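Conserved domain protein (Porphyromonas gingivalis, PDB 3PNN) probably acts as a cytoplasmic glycosyltransferase, helping to form glycosidic linkages through a Rossmann-like alpha/beta/alpha fold. Local coordinates at residues Gly128-Glu133 with Leu267-Arg272; Ile44-Gly49 with Val134-Leu139; Val40-Arg45 with Gly296-Lys301; Tyr149-Tyr154 with Ala262-Leu267. One frame throughout, in Å; residues are numbered along the deposited sequence.

Helix 129-140 carries one side of contacts 1 and 2 and touches the other two. Its first turn meets the end of strand 263-268 in contact 1, and its next turns pack against the end of helix 35-46 in contact 2, with centres about 11 Å apart. Contact 3 shares Ile44 and Arg45 with contact 2 and ties helix 35-46 to the C-terminal tail. Contact 4 shares Leu267 with contact 1, their centres about 12 Å apart, and lies beneath helix 129-140, where Lys138 of contact 2 forms a salt bridge with Glu265. Contacts 3 and 4 are farthest apart, about 24 Å between centres, and do not touch.

Contact 1 of 4, residues Gly128-Glu133 with Leu267-Arg272; sequences GRNGFE and LDTTAR
The methyl group of Ala271 packs against the opening turn of helix 129-140, its CB 3.6 Å from Gly131 N and 3.9 Å from Gly128 CA. Asn130 stands next to it: its CB is 4.1 Å from Ala271 CB and its side chain runs on past Thr269 and Thr270. Asn130 and Ala271 contribute the two largest shares of the roughly 230 Å² buried here. The close fit depends on glycine on the helix side. Gly128 is the N-cap residue, with a positive phi of 90°, and brings a bare CA to the methyl. Gly131 N makes a weak bond of 3.1 Å back to Gly128 O. The joint sits where the chain, having left strand 118-122, enters helix 129-140 in the Rossmann-like alpha/beta/alpha fold. On the other side the chain is shaped by an ST turn: Thr269 OG1, placed anti to its own backbone N, accepts from Ala271 N at 2.9 Å with an N-H...O angle of 164°. Farther out, Thr269 is seated on Val152 and Tyr154 of strand 148-155, while Asp268, at the centre of an inverse gamma turn, forms a salt bridge with Arg155. Phe132 faces away from Ala271 and fits against Ser39, Asp42 and Ala46 of helix 35-46.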
loop_
_atom_site.group_PDB
_atom_site.type_symbol
_atom_site.label_atom_id
_atom_site.label_comp_id
_atom_site.label_asym_id
_atom_site.label_seq_id
_atom_site.Cartn_x
_atom_site.Cartn_y
_atom_site.Cartn_z
ATOM N N GLY A 128 11.216 -2.952 3.247
ATOM C CA GLY A 128 12.478 -2.841 3.963
ATOM C C GLY A 128 12.316 -2.323 5.386
ATOM O O GLY A 128 11.431 -1.523 5.677
ATOM N N ARG A 129 13.185 -2.775 6.279
ATOM C CA ARG A 129 13.023 -2.492 7.703
ATOM C C ARG A 129 12.936 -1.010 8.034
ATOM O O ARG A 129 12.093 -0.606 8.838
ATOM C CB ARG A 129 14.159 -3.121 8.499
ATOM C CG ARG A 129 14.003 -2.959 9.992
ATOM C CD ARG A 129 15.055 -3.822 10.700
ATOM N NE ARG A 129 14.967 -3.709 12.150
ATOM C CZ ARG A 129 15.862 -4.226 12.988
ATOM N NH1 ARG A 129 16.917 -4.873 12.504
ATOM N NH2 ARG A 129 15.709 -4.082 14.303
ATOM N N ASN A 130 13.806 -0.192 7.445
ATOM C CA ASN A 130 13.797 1.232 7.781
ATOM C C ASN A 130 12.525 1.981 7.349
ATOM O O ASN A 130 12.187 3.024 7.929
ATOM C CB ASN A 130 15.049 1.937 7.255
ATOM C CG ASN A 130 15.203 3.318 7.829
ATOM O OD1 ASN A 130 15.499 3.484 9.018
ATOM N ND2 ASN A 130 14.992 4.319 6.998
ATOM N N GLY A 131 11.825 1.452 6.340
ATOM C CA GLY A 131 10.527 1.984 5.951
ATOM C C GLY A 131 9.558 1.891 7.114
ATOM O O GLY A 131 8.895 2.865 7.475
ATOM N N PHE A 132 9.461 0.706 7.710
ATOM C CA PHE A 132 8.643 0.550 8.919
ATOM C C PHE A 132 9.126 1.391 10.092
ATOM O O PHE A 132 8.311 1.908 10.864
ATOM C CB PHE A 132 8.538 -0.927 9.314
ATOM C CG PHE A 132 7.818 -1.745 8.296
ATOM C CD1 PHE A 132 6.432 -1.804 8.301
ATOM C CD2 PHE A 132 8.519 -2.389 7.282
ATOM C CE1 PHE A 132 5.752 -2.533 7.344
ATOM C CE2 PHE A 132 7.850 -3.124 6.322
ATOM C CZ PHE A 132 6.457 -3.195 6.346
ATOM N N GLU A 133 10.442 1.532 10.250
ATOM C CA GLU A 133 10.970 2.331 11.363
ATOM C C GLU A 133 10.619 3.812 11.274
ATOM O O GLU A 133 10.171 4.403 12.259
ATOM C CB GLU A 133 12.497 2.168 11.496
ATOM C CG GLU A 133 12.896 0.733 11.885
ATOM C CD GLU A 133 14.408 0.524 11.882
ATOM O OE1 GLU A 133 15.114 1.128 11.041
ATOM O OE2 GLU A 133 14.884 -0.258 12.723
ATOM N N LEU A 267 8.687 10.872 4.028
ATOM C CA LEU A 267 9.789 10.363 4.841
ATOM C C LEU A 267 10.780 9.666 3.923
ATOM O O LEU A 267 10.442 8.683 3.279
ATOM C CB LEU A 267 9.257 9.389 5.897
ATOM C CG LEU A 267 8.089 9.934 6.738
ATOM C CD1 LEU A 267 7.420 8.805 7.530
ATOM C CD2 LEU A 267 8.567 11.034 7.690
ATOM N N ASP A 268 12.004 10.182 3.855
ATOM C CA ASP A 268 12.991 9.646 2.915
ATOM C C ASP A 268 13.763 8.464 3.512
ATOM O O ASP A 268 14.882 8.627 3.987
ATOM C CB ASP A 268 13.963 10.759 2.479
ATOM C CG ASP A 268 14.812 10.367 1.259
ATOM O OD1 ASP A 268 14.600 9.272 0.687
ATOM O OD2 ASP A 268 15.690 11.172 0.864
ATOM N N THR A 269 13.179 7.275 3.466
ATOM C CA THR A 269 13.811 6.103 4.083
ATOM C C THR A 269 15.099 5.703 3.378
ATOM O O THR A 269 15.280 5.986 2.193
ATOM C CB THR A 269 12.840 4.888 4.100
ATOM O OG1 THR A 269 13.476 3.771 4.733
ATOM C CG2 THR A 269 12.445 4.493 2.676
ATOM N N THR A 270 16.001 5.048 4.110
ATOM C CA THR A 270 17.178 4.419 3.500
ATOM C C THR A 270 16.854 3.009 2.998
ATOM O O THR A 270 17.681 2.368 2.349
ATOM C CB THR A 270 18.352 4.314 4.501
ATOM O OG1 THR A 270 17.891 3.720 5.725
ATOM C CG2 THR A 270 18.937 5.708 4.786
ATOM N N ALA A 271 15.662 2.509 3.318
ATOM C CA ALA A 271 15.271 1.190 2.846
ATOM C C ALA A 271 15.148 1.182 1.322
ATOM O O ALA A 271 14.880 2.209 0.698
ATOM C CB ALA A 271 13.931 0.743 3.490
ATOM N N ARG A 272 15.315 0.009 0.734
ATOM C CA ARG A 272 15.088 -0.173 -0.695
ATOM C C ARG A 272 13.939 -1.158 -0.949
ATOM O O ARG A 272 13.926 -2.260 -0.400
ATOM C CB ARG A 272 16.369 -0.683 -1.349
ATOM C CG ARG A 272 17.517 0.319 -1.271
ATOM C CD ARG A 272 17.442 1.271 -2.441
ATOM N NE ARG A 272 17.650 0.524 -3.680
ATOM C CZ ARG A 272 18.820 0.419 -4.311
ATOM N NH1 ARG A 272 18.908 -0.301 -5.424
ATOM N NH2 ARG A 272 19.896 1.039 -3.834
#

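Contact 2 of 4, residues Ile44-Gly49 with Val134-Leu139; sequences IRAGFG and VLARKL
Ala136 CB makes the closest approach between the end of helix 35-46 and helix 129-140, lying 3.5 Å from the carbonyl oxygen Ala46 O. It is also 3.7 Å from CE2 of Phe48, so one methyl touches both the last turn of one helix and the ring that follows it. The ring is inserted alongside the second helix. Leu139 CD1 comes to 3.9 Å from Phe48 CE1, the two side chains crossing at about a right angle, and Leu135 CG lies at the ring edge, near its plane, 4.3 Å from Phe48 CZ. With CG of Phe48 beside its backbone N (chi1 -77°), the ring points inward, where Phe132 and Ala119 also border it. Toward the other side the packing thins: Ala46 is partly exposed, and its CB comes no nearer than 4.3 Å to Ala136 CB. What turns the chain from helix into loop is Gly47, whose phi of 100° suits a residue lacking a side chain. Gly47 N bonds to Ile44 O at 3.1 Å, and a probable bond of 3.0 Å runs from Phe48 N to Ala43 O. This pair of bonds is the signature of a Schellman motif, here ending helix 35-46 in a Rossmann-like alpha/beta/alpha domain, with Phe48 of the following loop and helix 129-140 packing on Ala119 of strand 118-122.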
loop_
_atom_site.group_PDB
_atom_site.type_symbol
_atom_site.label_atom_id
_atom_site.label_comp_id
_atom_site.label_asym_id
_atom_site.label_seq_id
_atom_site.Cartn_x
_atom_site.Cartn_y
_atom_site.Cartn_z
ATOM N N ILE A 44 6.479 -5.668 13.382
ATOM C CA ILE A 44 6.600 -6.031 14.786
ATOM C C ILE A 44 7.874 -5.431 15.365
ATOM O O ILE A 44 7.840 -4.802 16.425
ATOM C CB ILE A 44 6.584 -7.563 14.996
ATOM C CG1 ILE A 44 5.185 -8.120 14.676
ATOM C CG2 ILE A 44 7.019 -7.915 16.421
ATOM C CD1 ILE A 44 5.108 -9.656 14.661
ATOM N N ARG A 45 8.995 -5.620 14.671
ATOM C CA ARG A 45 10.275 -5.091 15.151
ATOM C C ARG A 45 10.223 -3.573 15.313
ATOM O O ARG A 45 10.865 -3.011 16.212
ATOM C CB ARG A 45 11.426 -5.441 14.192
ATOM C CG ARG A 45 11.884 -6.879 14.215
ATOM C CD ARG A 45 13.327 -7.019 13.700
ATOM N NE ARG A 45 13.462 -6.900 12.245
ATOM C CZ ARG A 45 14.502 -7.385 11.559
ATOM N NH1 ARG A 45 15.478 -8.020 12.203
ATOM N NH2 ARG A 45 14.568 -7.253 10.236
ATOM N N ALA A 46 9.470 -2.913 14.437
ATOM C CA ALA A 46 9.388 -1.447 14.440
ATOM C C ALA A 46 8.441 -0.893 15.504
ATOM O O ALA A 46 8.410 0.313 15.747
ATOM C CB ALA A 46 8.982 -0.934 13.061
ATOM N N GLY A 47 7.666 -1.765 16.135
ATOM C CA GLY A 47 6.823 -1.338 17.238
ATOM C C GLY A 47 5.363 -1.106 16.905
ATOM O O GLY A 47 4.652 -0.429 17.665
ATOM N N PHE A 48 4.895 -1.660 15.785
ATOM C CA PHE A 48 3.460 -1.641 15.491
ATOM C C PHE A 48 2.739 -2.546 16.481
ATOM O O PHE A 48 3.280 -3.565 16.888
ATOM C CB PHE A 48 3.180 -2.073 14.045
ATOM C CG PHE A 48 3.467 -0.996 13.038
ATOM C CD1 PHE A 48 2.446 -0.172 12.581
ATOM C CD2 PHE A 48 4.762 -0.800 12.561
ATOM C CE1 PHE A 48 2.706 0.841 11.667
ATOM C CE2 PHE A 48 5.033 0.217 11.637
ATOM C CZ PHE A 48 4.002 1.029 11.193
ATOM N N GLY A 49 1.525 -2.161 16.874
ATOM C CA GLY A 49 0.824 -2.838 17.955
ATOM C C GLY A 49 -0.188 -3.890 17.550
ATOM O O GLY A 49 -0.552 -4.742 18.356
ATOM N N VAL A 134 10.822 4.426 10.113
ATOM C CA VAL A 134 10.510 5.857 10.015
ATOM C C VAL A 134 9.001 6.077 10.113
ATOM O O VAL A 134 8.535 7.072 10.683
ATOM C CB VAL A 134 11.063 6.512 8.718
ATOM C CG1 VAL A 134 12.606 6.438 8.706
ATOM C CG2 VAL A 134 10.453 5.871 7.468
ATOM N N LEU A 135 8.235 5.133 9.579
ATOM C CA LEU A 135 6.772 5.271 9.588
ATOM C C LEU A 135 6.199 5.152 10.997
ATOM O O LEU A 135 5.359 5.967 11.425
ATOM C CB LEU A 135 6.143 4.229 8.663
ATOM C CG LEU A 135 4.631 4.276 8.405
ATOM C CD1 LEU A 135 4.208 5.666 7.975
ATOM C CD2 LEU A 135 4.332 3.239 7.327
ATOM N N ALA A 136 6.645 4.134 11.725
ATOM C CA ALA A 136 6.186 3.964 13.093
ATOM C C ALA A 136 6.539 5.195 13.934
ATOM O O ALA A 136 5.723 5.684 14.721
ATOM C CB ALA A 136 6.791 2.692 13.708
ATOM N N ARG A 137 7.764 5.694 13.785
ATOM C CA ARG A 137 8.172 6.855 14.562
ATOM C C ARG A 137 7.259 8.056 14.284
ATOM O O ARG A 137 6.839 8.757 15.204
ATOM C CB ARG A 137 9.629 7.232 14.281
ATOM C CG ARG A 137 10.091 8.412 15.121
ATOM C CD ARG A 137 11.580 8.677 14.974
ATOM N NE ARG A 137 11.952 9.089 13.623
ATOM C CZ ARG A 137 13.199 9.413 13.274
ATOM N NH1 ARG A 137 14.169 9.377 14.178
ATOM N NH2 ARG A 137 13.478 9.790 12.039
ATOM N N LYS A 138 6.973 8.313 13.014
ATOM C CA LYS A 138 6.119 9.442 12.653
ATOM C C LYS A 138 4.684 9.257 13.174
ATOM O O LYS A 138 4.085 10.201 13.706
ATOM C CB LYS A 138 6.129 9.655 11.132
ATOM C CG LYS A 138 5.173 10.751 10.617
ATOM C CD LYS A 138 5.632 12.162 10.974
ATOM C CE LYS A 138 4.609 13.180 10.413
ATOM N NZ LYS A 138 5.076 14.588 10.573
ATOM N N LEU A 139 4.136 8.053 13.020
ATOM C CA LEU A 139 2.762 7.763 13.458
ATOM C C LEU A 139 2.610 8.033 14.946
ATOM O O LEU A 139 1.593 8.561 15.395
ATOM C CB LEU A 139 2.367 6.307 13.112
ATOM C CG LEU A 139 2.108 6.077 11.620
ATOM C CD1 LEU A 139 1.895 4.598 11.340
ATOM C CD2 LEU A 139 0.902 6.915 11.153
#

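Contact 3 of 4, residues Val40-Arg45 with Gly296-Lys301; sequences VYDAIR and GEYPTK
Arg45 reaches from helix 35-46 to the backbone carbonyl of Glu297, and following it outward passes the main polar groups of the contact. Its CB and CG leave the helix past the carbonyl oxygen of Tyr41, with CG beside the backbone N of Arg45 (chi1 -74°). CD then runs close to the Tyr41 ring, 3.7 Å from CE2, and a bend at chi3 (-75°) brings the guanidinium round so that Tyr41 CE2 lies over the centre of one of its faces. NE gives a bond of 3.2 Å to Asp42 OD1. NH2 gives the same oxygen a shorter one of 2.8 Å, nearly in the guanidinium plane, making a side-on salt bridge. The outer edge is used as well: NH1 and NH2 both donate to Glu297 O, at 3.0 and 2.9 Å, approaching from opposite faces of the carbonyl plane. A water links NH1, through a weak bond, to Gly296 O.

The second carboxylate oxygen is taken by the tail: Tyr298 OH donates to Asp42 OD2 in a very short bond of 2.5 Å. Tyr41 CD2 meets the edge of the Tyr298 ring, 3.9 Å from CD1, while Tyr41 OH sits 3.3 Å from Pro299 CD. Tyr38 makes an edge-to-face contact with Tyr298.

Both oxygens of Asp42 have partners, and the guanidinium beside it probably favours the charged carboxylate. The C-terminal tail is thus joined to helix 35-46 by polar bonds as well as ring packing.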
loop_
_atom_site.group_PDB
_atom_site.type_symbol
_atom_site.label_atom_id
_atom_site.label_comp_id
_atom_site.label_asym_id
_atom_site.label_seq_id
_atom_site.Cartn_x
_atom_site.Cartn_y
_atom_site.Cartn_z
ATOM N N VAL A 40 5.345 -8.157 8.044
ATOM C CA VAL A 40 4.835 -8.343 9.395
ATOM C C VAL A 40 5.982 -8.440 10.391
ATOM O O VAL A 40 5.940 -7.822 11.452
ATOM C CB VAL A 40 3.889 -9.568 9.500
ATOM C CG1 VAL A 40 3.500 -9.826 10.965
ATOM C CG2 VAL A 40 2.653 -9.342 8.621
ATOM N N TYR A 41 7.011 -9.208 10.046
ATOM C CA TYR A 41 8.194 -9.305 10.900
ATOM C C TYR A 41 8.778 -7.913 11.190
ATOM O O TYR A 41 9.087 -7.574 12.343
ATOM C CB TYR A 41 9.241 -10.211 10.232
ATOM C CG TYR A 41 10.406 -10.587 11.121
ATOM C CD1 TYR A 41 10.341 -11.710 11.954
ATOM C CD2 TYR A 41 11.566 -9.833 11.125
ATOM C CE1 TYR A 41 11.403 -12.061 12.762
ATOM C CE2 TYR A 41 12.635 -10.173 11.942
ATOM C CZ TYR A 41 12.545 -11.286 12.757
ATOM O OH TYR A 41 13.607 -11.628 13.561
ATOM N N ASP A 42 8.957 -7.110 10.147
ATOM C CA ASP A 42 9.551 -5.784 10.350
ATOM C C ASP A 42 8.594 -4.845 11.083
ATOM O O ASP A 42 9.028 -4.009 11.873
ATOM C CB ASP A 42 10.016 -5.171 9.021
ATOM C CG ASP A 42 11.348 -5.758 8.548
ATOM O OD1 ASP A 42 12.131 -6.223 9.404
ATOM O OD2 ASP A 42 11.613 -5.736 7.331
ATOM N N ALA A 43 7.290 -4.987 10.848
ATOM C CA ALA A 43 6.342 -4.104 11.532
ATOM C C ALA A 43 6.401 -4.384 13.027
ATOM O O ALA A 43 6.393 -3.464 13.852
ATOM C CB ALA A 43 4.906 -4.295 10.985
ATOM N N ILE A 44 6.479 -5.668 13.382
ATOM C CA ILE A 44 6.600 -6.031 14.786
ATOM C C ILE A 44 7.874 -5.431 15.365
ATOM O O ILE A 44 7.840 -4.802 16.425
ATOM C CB ILE A 44 6.584 -7.563 14.996
ATOM C CG1 ILE A 44 5.185 -8.120 14.676
ATOM C CG2 ILE A 44 7.019 -7.915 16.421
ATOM C CD1 ILE A 44 5.108 -9.656 14.661
ATOM N N ARG A 45 8.995 -5.620 14.671
ATOM C CA ARG A 45 10.275 -5.091 15.151
ATOM C C ARG A 45 10.223 -3.573 15.313
ATOM O O ARG A 45 10.865 -3.011 16.212
ATOM C CB ARG A 45 11.426 -5.441 14.192
ATOM C CG ARG A 45 11.884 -6.879 14.215
ATOM C CD ARG A 45 13.327 -7.019 13.700
ATOM N NE ARG A 45 13.462 -6.900 12.245
ATOM C CZ ARG A 45 14.502 -7.385 11.559
ATOM N NH1 ARG A 45 15.478 -8.020 12.203
ATOM N NH2 ARG A 45 14.568 -7.253 10.236
ATOM N N GLY A 296 22.380 -11.358 8.067
ATOM C CA GLY A 296 21.825 -11.320 9.407
ATOM C C GLY A 296 20.655 -10.374 9.632
ATOM O O GLY A 296 20.234 -10.189 10.774
ATOM N N GLU A 297 20.112 -9.793 8.562
ATOM C CA GLU A 297 19.000 -8.847 8.692
ATOM C C GLU A 297 17.720 -9.575 9.106
ATOM O O GLU A 297 16.863 -8.998 9.773
ATOM C CB GLU A 297 18.782 -8.067 7.385
ATOM C CG GLU A 297 17.591 -7.079 7.378
ATOM C CD GLU A 297 17.925 -5.703 7.950
ATOM O OE1 GLU A 297 18.894 -5.592 8.731
ATOM O OE2 GLU A 297 17.216 -4.728 7.614
ATOM N N TYR A 298 17.608 -10.846 8.724
ATOM C CA TYR A 298 16.459 -11.686 9.062
ATOM C C TYR A 298 16.952 -13.067 9.432
ATOM O O TYR A 298 17.973 -13.513 8.913
ATOM C CB TYR A 298 15.498 -11.844 7.860
ATOM C CG TYR A 298 14.931 -10.535 7.379
ATOM C CD1 TYR A 298 13.831 -9.965 8.004
ATOM C CD2 TYR A 298 15.508 -9.861 6.315
ATOM C CE1 TYR A 298 13.321 -8.744 7.587
ATOM C CE2 TYR A 298 15.012 -8.640 5.890
ATOM C CZ TYR A 298 13.919 -8.092 6.525
ATOM O OH TYR A 298 13.435 -6.884 6.106
ATOM N N PRO A 299 16.205 -13.770 10.299
ATOM C CA PRO A 299 16.487 -15.193 10.506
ATOM C C PRO A 299 16.066 -15.996 9.281
ATOM O O PRO A 299 15.244 -15.525 8.489
ATOM C CB PRO A 299 15.591 -15.548 11.693
ATOM C CG PRO A 299 14.436 -14.624 11.554
ATOM C CD PRO A 299 15.052 -13.320 11.097
ATOM N N THR A 300 16.612 -17.197 9.114
ATOM C CA THR A 300 16.228 -18.008 7.953
ATOM C C THR A 300 14.727 -18.280 7.897
ATOM O O THR A 300 14.116 -18.214 6.833
ATOM C CB THR A 300 16.988 -19.338 7.892
ATOM O OG1 THR A 300 18.381 -19.072 7.743
ATOM C CG2 THR A 300 16.504 -20.165 6.691
ATOM N N LYS A 301 14.127 -18.579 9.043
ATOM C CA LYS A 301 12.685 -18.785 9.107
ATOM C C LYS A 301 12.066 -17.716 9.995
ATOM O O LYS A 301 12.447 -17.564 11.151
ATOM C CB LYS A 301 12.344 -20.171 9.663
ATOM C CG LYS A 301 12.725 -21.310 8.747
ATOM C CD LYS A 301 12.287 -22.654 9.309
ATOM C CE LYS A 301 12.799 -23.790 8.435
ATOM N NZ LYS A 301 14.260 -23.641 8.160
HETATM O O HOH W 1 18.634 -8.248 12.509
#

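Contact 4 of 4, residues Tyr149-Tyr154 with Ala262-Leu267; sequences YCMVGY and ASVEVL
Met151, a selenomethionine in the crystal, has CG in the crowded position between its backbone N and carbonyl carbon (chi1 60°), which sets CG 3.9 Å from Val264 CG1 and 4.1 Å from Val266 CG2; it lies alongside Val266 but crosses Val264 at about a right angle. On the other face, Leu267 carries CG beside its backbone N (chi1 -51°), and CD1 comes to 4.0 Å from Cys150 SG. These groups ride on two parallel strands, 148-155 and 263-268, in whose register Tyr149 pairs with Val264 and Met151 with Val266. Five backbone bonds join them: Tyr149 N to Ser263 O, Glu265 N to Tyr149 O, Met151 N to Glu265 O, Leu267 N to Met151 O at 2.8 Å and nearly straight, and Gly153 N to Leu267 O. Strand 217-220 runs antiparallel on the far side of strand 148-155, giving the mixed sheet of this alpha/beta/alpha domain. Helix 129-140 covers the face with Cys150 and Leu267, and its Lys138 forms a salt bridge with Glu265. Helix 249-259 meets Val264 on the opposite face, where Tyr149 CE2 touches Ala262 CB at 3.6 Å and Tyr149 OH bonds to Asp223.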
loop_
_atom_site.group_PDB
_atom_site.type_symbol
_atom_site.label_atom_id
_atom_site.label_comp_id
_atom_site.label_asym_id
_atom_site.label_seq_id
_atom_site.Cartn_x
_atom_site.Cartn_y
_atom_site.Cartn_z
ATOM N N TYR A 149 -0.646 13.786 7.892
ATOM C CA TYR A 149 -0.363 12.417 7.454
ATOM C C TYR A 149 1.085 12.311 6.988
ATOM O O TYR A 149 1.847 13.286 7.085
ATOM C CB TYR A 149 -1.276 12.054 6.281
ATOM C CG TYR A 149 -2.762 12.287 6.519
ATOM C CD1 TYR A 149 -3.334 12.060 7.763
ATOM C CD2 TYR A 149 -3.595 12.703 5.476
ATOM C CE1 TYR A 149 -4.707 12.245 7.977
ATOM C CE2 TYR A 149 -4.976 12.885 5.676
ATOM C CZ TYR A 149 -5.519 12.657 6.930
ATOM O OH TYR A 149 -6.867 12.852 7.146
ATOM N N CYS A 150 1.462 11.138 6.471
ATOM C CA CYS A 150 2.806 10.941 5.935
ATOM C C CYS A 150 2.833 9.843 4.871
ATOM O O CYS A 150 1.861 9.100 4.673
ATOM C CB CYS A 150 3.797 10.622 7.060
ATOM S SG CYS A 150 3.470 9.026 7.908
HETATM N N MSE A 151 3.943 9.757 4.152
HETATM C CA MSE A 151 4.162 8.625 3.260
HETATM C C MSE A 151 5.643 8.346 3.235
HETATM O O MSE A 151 6.442 9.245 3.478
HETATM C CB MSE A 151 3.651 8.869 1.827
HETATM C CG MSE A 151 4.256 10.031 1.068
HETATM SE SE MSE A 151 4.086 9.809 -0.915
HETATM C CE MSE A 151 5.904 9.166 -1.262
ATOM N N VAL A 152 5.999 7.098 2.957
ATOM C CA VAL A 152 7.407 6.732 2.908
ATOM C C VAL A 152 7.804 6.806 1.446
ATOM O O VAL A 152 7.262 6.091 0.599
ATOM C CB VAL A 152 7.659 5.341 3.499
ATOM C CG1 VAL A 152 9.146 4.937 3.310
ATOM C CG2 VAL A 152 7.304 5.335 4.995
ATOM N N GLY A 153 8.707 7.728 1.140
ATOM C CA GLY A 153 9.131 7.924 -0.231
ATOM C C GLY A 153 10.243 6.968 -0.626
ATOM O O GLY A 153 11.104 6.631 0.194
ATOM N N TYR A 154 10.203 6.525 -1.878
ATOM C CA TYR A 154 11.293 5.780 -2.502
ATOM C C TYR A 154 11.792 6.564 -3.723
ATOM O O TYR A 154 11.141 7.513 -4.150
ATOM C CB TYR A 154 10.810 4.384 -2.886
ATOM C CG TYR A 154 10.528 3.551 -1.653
ATOM C CD1 TYR A 154 11.523 2.745 -1.099
ATOM C CD2 TYR A 154 9.294 3.625 -1.006
ATOM C CE1 TYR A 154 11.292 1.999 0.046
ATOM C CE2 TYR A 154 9.053 2.888 0.152
ATOM C CZ TYR A 154 10.053 2.074 0.667
ATOM O OH TYR A 154 9.821 1.346 1.820
ATOM N N ALA A 262 -5.306 18.564 4.235
ATOM C CA ALA A 262 -4.292 17.658 4.764
ATOM C C ALA A 262 -2.905 18.073 4.314
ATOM O O ALA A 262 -2.736 18.714 3.272
ATOM C CB ALA A 262 -4.566 16.230 4.343
ATOM N N SER A 263 -1.921 17.728 5.127
ATOM C CA SER A 263 -0.533 17.867 4.736
ATOM C C SER A 263 0.092 16.501 4.904
ATOM O O SER A 263 -0.296 15.736 5.790
ATOM C CB SER A 263 0.185 18.902 5.608
ATOM O OG SER A 263 0.134 18.526 6.969
ATOM N N VAL A 264 1.040 16.175 4.035
ATOM C CA VAL A 264 1.614 14.840 4.038
ATOM C C VAL A 264 3.124 15.013 4.054
ATOM O O VAL A 264 3.690 15.551 3.107
ATOM C CB VAL A 264 1.198 14.034 2.779
ATOM C CG1 VAL A 264 1.866 12.649 2.783
ATOM C CG2 VAL A 264 -0.343 13.898 2.692
ATOM N N GLU A 265 3.777 14.587 5.130
ATOM C CA GLU A 265 5.239 14.646 5.157
ATOM C C GLU A 265 5.804 13.430 4.438
ATOM O O GLU A 265 5.380 12.296 4.687
ATOM C CB GLU A 265 5.792 14.705 6.592
ATOM C CG GLU A 265 7.339 14.631 6.604
ATOM C CD GLU A 265 7.966 14.667 8.003
ATOM O OE1 GLU A 265 7.232 14.664 9.011
ATOM O OE2 GLU A 265 9.213 14.704 8.089
ATOM N N VAL A 266 6.767 13.660 3.553
ATOM C CA VAL A 266 7.407 12.566 2.828
ATOM C C VAL A 266 8.666 12.126 3.584
ATOM O O VAL A 266 9.594 12.919 3.772
ATOM C CB VAL A 266 7.782 12.967 1.384
ATOM C CG1 VAL A 266 8.481 11.793 0.662
ATOM C CG2 VAL A 266 6.543 13.403 0.613
ATOM N N LEU A 267 8.687 10.872 4.028
ATOM C CA LEU A 267 9.789 10.363 4.841
ATOM C C LEU A 267 10.780 9.666 3.923
ATOM O O LEU A 267 10.442 8.683 3.279
ATOM C CB LEU A 267 9.257 9.389 5.897
ATOM C CG LEU A 267 8.089 9.934 6.738
ATOM C CD1 LEU A 267 7.420 8.805 7.530
ATOM C CD2 LEU A 267 8.567 11.034 7.690
#